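Local atomic coordinates of uncharacterized protein (Jannaschia sp. CCS1, PDB entry 2PYQ), a protein that is of unknown function and belongs to the DUF2853 family, folding as a small, single-chain, all-helical domain. Residues 101-104 and 105-109. Numbering follows the deposited sequence.
Sequences YMLT and KHFGK
Tyr101 and Lys105, one turn apart on helix 96-106, run side by side in the same direction. Lys105 CG stands 4.3 Å from the Tyr101 ring centroid and 29° off the ring normal, an off-centre CH-pi contact displaced toward Tyr101 CE1. Further out, Lys105 CE comes within 3.7 Å of Tyr101 OH, so the aliphatic chain, bent at chi2, chi3 and chi4, follows the ring before its ammonium reaches a salt bridge with Glu110. With CG of Tyr101 anti to the backbone N (chi1 173°), the ring packs against Leu28 and Leu29 of helix 26-36, and its hydroxyl is hydrogen-bonded to Asp25 N. Replacing Tyr101 by an alanine is likely to leave Asp25 N without its hydroxyl partner and to open a gap beside the Lys105 chain where the ring packs on Leu28 and Leu29.

Leu103 and Phe107 also lie side by side, Leu103 CD2 meeting ring atom CE2 of Phe107 at 4.1 Å; both also touch Leu64 of helix 53-65. On one face of the Phe107 ring, over its centre, lies His106 CD2, 3.6 Å above the plane, while Phe107 CD2 sits in plane at the edge of the imidazole, so the two ring planes stand nearly perpendicular.

At the helix end, Thr104 places CG2 3.5 Å from Lys109 C, while its OG1 bonds back to Tyr100 O. Phe107 N to Leu103 O (3.0 Å) is the last regular bond of the helix. Gly108, with positive phi, then leaves helical geometry, and two bonds reach back into the last turn: Gly108 N to Lys105 O (3.1 Å) and Lys109 N to Thr104 O (2.9 Å, N-H...O 168°), the latter spanning five residues rather than four. This pair defines the Schellman motif that ends helix 96-106.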
# COMPACT_ATOMS: atom_id res chain seq x y z
N TYR A 101 -0.90 1.73 2.50
CA TYR A 101 -1.90 2.65 3.02
C TYR A 101 -3.15 1.87 3.41
O TYR A 101 -3.67 2.02 4.50
CB TYR A 101 -2.25 3.71 1.97
CG TYR A 101 -3.40 4.62 2.34
CD1 TYR A 101 -4.74 4.22 2.12
CD2 TYR A 101 -3.18 5.85 2.93
CE1 TYR A 101 -5.81 5.03 2.46
CE2 TYR A 101 -4.25 6.69 3.27
CZ TYR A 101 -5.56 6.27 3.04
OH TYR A 101 -6.60 7.09 3.41
N MSE A 102 -3.62 1.02 2.49
CA MSE A 102 -4.86 0.23 2.74
C MSE A 102 -4.69 -0.72 3.93
O MSE A 102 -5.61 -0.84 4.72
CB MSE A 102 -5.34 -0.50 1.48
CG MSE A 102 -6.05 0.41 0.50
SE MSE A 102 -6.96 -0.66 -0.87
CE MSE A 102 -5.60 -0.76 -1.59
N LEU A 103 -3.55 -1.37 4.04
CA LEU A 103 -3.30 -2.26 5.18
C LEU A 103 -3.26 -1.48 6.50
O LEU A 103 -3.81 -1.93 7.51
CB LEU A 103 -2.00 -3.05 5.00
CG LEU A 103 -2.04 -4.11 3.89
CD1 LEU A 103 -0.65 -4.59 3.59
CD2 LEU A 103 -2.96 -5.27 4.28
N THR A 104 -2.59 -0.33 6.50
CA THR A 104 -2.54 0.53 7.70
C THR A 104 -3.95 0.93 8.18
O THR A 104 -4.27 0.81 9.40
CB THR A 104 -1.67 1.79 7.43
OG1 THR A 104 -0.35 1.37 7.04
CG2 THR A 104 -1.56 2.63 8.67
N LYS A 105 -4.78 1.41 7.25
CA LYS A 105 -6.22 1.63 7.50
C LYS A 105 -6.98 0.40 8.01
O LYS A 105 -7.69 0.48 8.95
CB LYS A 105 -6.92 2.19 6.27
CG LYS A 105 -6.61 3.57 5.88
CD LYS A 105 -6.55 4.40 6.97
CE LYS A 105 -7.27 5.59 6.72
NZ LYS A 105 -8.11 5.87 7.92
N HIS A 106 -6.78 -0.72 7.32
CA HIS A 106 -7.51 -1.96 7.60
C HIS A 106 -7.27 -2.48 8.99
O HIS A 106 -8.20 -2.92 9.65
CB HIS A 106 -7.09 -3.04 6.59
CG HIS A 106 -7.71 -4.36 6.82
ND1 HIS A 106 -8.98 -4.66 6.36
CD2 HIS A 106 -7.24 -5.49 7.39
CE1 HIS A 106 -9.27 -5.92 6.71
NE2 HIS A 106 -8.24 -6.43 7.34
N PHE A 107 -6.04 -2.36 9.47
CA PHE A 107 -5.65 -2.77 10.80
C PHE A 107 -5.71 -1.64 11.86
O PHE A 107 -5.36 -1.89 12.98
CB PHE A 107 -4.29 -3.45 10.78
CG PHE A 107 -4.28 -4.79 10.08
CD1 PHE A 107 -4.90 -5.88 10.64
CD2 PHE A 107 -3.66 -4.93 8.84
CE1 PHE A 107 -4.87 -7.11 10.01
CE2 PHE A 107 -3.63 -6.15 8.21
CZ PHE A 107 -4.25 -7.24 8.79
N GLY A 108 -6.14 -0.42 11.51
CA GLY A 108 -6.24 0.67 12.46
C GLY A 108 -4.92 1.14 13.06
O GLY A 108 -4.88 1.60 14.20
N LYS A 109 -3.87 1.12 12.24
CA LYS A 109 -2.49 1.43 12.66
C LYS A 109 -1.97 2.77 12.16
O LYS A 109 -0.78 2.99 12.13
CB LYS A 109 -1.58 0.29 12.21
CG LYS A 109 -1.77 -1.02 12.96
CD LYS A 109 -1.28 -0.90 14.38
CE LYS A 109 -1.29 -2.20 15.12
NZ LYS A 109 -0.74 -1.95 16.48